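Local coordinates for protein putative acetyltransferase (Staphylococcus aureus subsp. aureus Mu50, PDB 3H4Q) that probably transfers an acetyl group from acetyl-CoA to a substrate not yet identified, as a member of the GNAT acetyltransferase family, at residues Phe82-Gln87 with Val107-Thr112. Numbering follows the deposited sequence.
Sequences FIVVDQ and VIHRLT
The His109 ring reaches Asp86 across two antiparallel strands, NE2 end first, its plane 48° from that of the carboxylate. Its CB rests 4.0 Å from Val84 O, the carbonyl that also accepts the bond from His109 N. With CG beside its own backbone N, the ring extends along the sheet toward Asp86, and Val107 CG1 lies over one face near the rim. CD2 passes 3.3 Å from Asp86 OD2, and NE2 donates to Asp86 OD1 at 2.7 Å. OD1 lies in the imidazole plane, but the bond is somewhat bent (152° at the hydrogen), and NE2 comes to the syn side of OD1 from 34° outside the carboxylate plane. Asp88 N also binds OD1, helping to fix the carboxylate. His109 is the extra residue of a beta bulge: Val84 pairs with Arg110 and Val85 with Ile108. In GNAT enzymes a bulge in this central strand accompanies its parting from the next, parallel strand, where acetyl-CoA binds; strands 106-112 and 139-143 probably play these parts here. On the other face, Ile83 CD1 meets Leu111 CD1 at 3.8 Å and CG1 packs on Ile108 CG2, covered by helix 120-134, Val128 on Ile83 and Phe125 on Ile108 and Leu111.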
loop_
_atom_site.group_PDB
_atom_site.type_symbol
_atom_site.label_atom_id
_atom_site.label_comp_id
_atom_site.label_asym_id
_atom_site.label_seq_id
_atom_site.Cartn_x
_atom_site.Cartn_y
_atom_site.Cartn_z
ATOM N N PHE A 82 -4.118 4.989 4.608
ATOM C CA PHE A 82 -3.497 3.762 5.105
ATOM C C PHE A 82 -2.730 3.045 4.000
ATOM O O PHE A 82 -2.888 3.358 2.827
ATOM C CB PHE A 82 -4.525 2.809 5.725
ATOM C CG PHE A 82 -5.517 2.250 4.747
ATOM C CD1 PHE A 82 -6.693 2.927 4.463
ATOM C CD2 PHE A 82 -5.294 1.021 4.145
ATOM C CE1 PHE A 82 -7.621 2.404 3.578
ATOM C CE2 PHE A 82 -6.214 0.490 3.250
ATOM C CZ PHE A 82 -7.385 1.188 2.969
ATOM N N ILE A 83 -1.926 2.071 4.400
ATOM C CA ILE A 83 -1.116 1.285 3.490
ATOM C C ILE A 83 -0.956 -0.102 4.100
ATOM O O ILE A 83 -0.853 -0.240 5.319
ATOM C CB ILE A 83 0.280 1.938 3.260
ATOM C CG1 ILE A 83 1.057 1.240 2.138
ATOM C CG2 ILE A 83 1.114 1.939 4.540
ATOM C CD1 ILE A 83 2.274 2.061 1.618
ATOM N N VAL A 84 -0.974 -1.129 3.254
ATOM C CA VAL A 84 -0.804 -2.518 3.677
ATOM C C VAL A 84 0.448 -3.040 2.986
ATOM O O VAL A 84 0.542 -2.967 1.766
ATOM C CB VAL A 84 -1.995 -3.322 3.241
ATOM C CG1 VAL A 84 -1.788 -4.792 3.523
ATOM C CG2 VAL A 84 -3.248 -2.783 3.944
ATOM N N VAL A 85 1.414 -3.533 3.755
ATOM C CA VAL A 85 2.669 -4.048 3.210
ATOM C C VAL A 85 3.102 -5.301 3.965
ATOM O O VAL A 85 2.941 -5.392 5.190
ATOM C CB VAL A 85 3.801 -3.020 3.300
ATOM C CG1 VAL A 85 4.002 -2.560 4.742
ATOM C CG2 VAL A 85 5.083 -3.604 2.752
ATOM N N ASP A 86 3.614 -6.277 3.221
ATOM C CA ASP A 86 4.084 -7.544 3.769
ATOM C C ASP A 86 4.916 -8.252 2.689
ATOM O O ASP A 86 5.302 -7.622 1.699
ATOM C CB ASP A 86 2.907 -8.391 4.264
ATOM C CG ASP A 86 1.927 -8.728 3.169
ATOM O OD1 ASP A 86 2.371 -9.156 2.085
ATOM O OD2 ASP A 86 0.706 -8.601 3.412
ATOM N N GLN A 87 5.200 -9.538 2.882
ATOM C CA GLN A 87 6.002 -10.313 1.934
ATOM C C GLN A 87 5.217 -11.436 1.240
ATOM O O GLN A 87 5.815 -12.312 0.591
ATOM C CB GLN A 87 7.237 -10.866 2.648
ATOM C CG GLN A 87 8.215 -9.789 3.095
ATOM C CD GLN A 87 9.382 -10.371 3.861
ATOM O OE1 GLN A 87 9.189 -10.994 4.893
ATOM N NE2 GLN A 87 10.602 -10.154 3.369
ATOM N N VAL A 107 5.914 -6.371 -0.521
ATOM C CA VAL A 107 4.827 -6.098 -1.444
ATOM C C VAL A 107 3.846 -5.099 -0.844
ATOM O O VAL A 107 3.363 -5.302 0.278
ATOM C CB VAL A 107 4.020 -7.388 -1.731
ATOM C CG1 VAL A 107 2.858 -7.087 -2.647
ATOM C CG2 VAL A 107 4.909 -8.493 -2.308
ATOM N N ILE A 108 3.554 -4.033 -1.585
ATOM C CA ILE A 108 2.552 -3.054 -1.169
ATOM C C ILE A 108 1.266 -3.488 -1.840
ATOM O O ILE A 108 1.148 -3.450 -3.062
ATOM C CB ILE A 108 2.924 -1.639 -1.597
ATOM C CG1 ILE A 108 4.243 -1.262 -0.911
ATOM C CG2 ILE A 108 1.777 -0.650 -1.250
ATOM C CD1 ILE A 108 4.763 0.094 -1.244
ATOM N N HIS A 109 0.307 -3.916 -1.033
ATOM C CA HIS A 109 -0.940 -4.444 -1.551
ATOM C C HIS A 109 -2.006 -3.431 -1.715
ATOM O O HIS A 109 -2.849 -3.590 -2.572
ATOM C CB HIS A 109 -1.479 -5.519 -0.617
ATOM C CG HIS A 109 -0.577 -6.696 -0.489
ATOM N ND1 HIS A 109 -0.413 -7.602 -1.510
ATOM C CD2 HIS A 109 0.217 -7.113 0.523
ATOM C CE1 HIS A 109 0.436 -8.536 -1.130
ATOM N NE2 HIS A 109 0.835 -8.264 0.099
ATOM N N ARG A 110 -2.004 -2.397 -0.885
ATOM C CA ARG A 110 -3.022 -1.362 -0.987
ATOM C C ARG A 110 -2.512 -0.076 -0.360
ATOM O O ARG A 110 -1.774 -0.105 0.606
ATOM C CB ARG A 110 -4.321 -1.820 -0.320
ATOM C CG ARG A 110 -5.543 -0.967 -0.645
ATOM C CD ARG A 110 -6.012 -1.114 -2.095
ATOM N NE ARG A 110 -7.250 -0.363 -2.306
ATOM C CZ ARG A 110 -7.339 0.917 -2.664
ATOM N NH1 ARG A 110 -6.261 1.651 -2.895
ATOM N NH2 ARG A 110 -8.540 1.459 -2.793
ATOM N N LEU A 111 -2.880 1.051 -0.960
ATOM C CA LEU A 111 -2.487 2.390 -0.501
ATOM C C LEU A 111 -3.642 3.346 -0.805
ATOM O O LEU A 111 -4.173 3.340 -1.908
ATOM C CB LEU A 111 -1.245 2.877 -1.249
ATOM C CG LEU A 111 -0.727 4.296 -0.953
ATOM C CD1 LEU A 111 -0.416 4.496 0.538
ATOM C CD2 LEU A 111 0.527 4.579 -1.784
ATOM N N THR A 112 -4.046 4.149 0.168
ATOM C CA THR A 112 -5.108 5.125 -0.048
ATOM C C THR A 112 -4.862 6.312 0.844
ATOM O O THR A 112 -4.430 6.137 1.986
ATOM C CB THR A 112 -6.491 4.609 0.347
ATOM O OG1 THR A 112 -6.712 3.312 -0.214
ATOM C CG2 THR A 112 -7.547 5.550 -0.153
#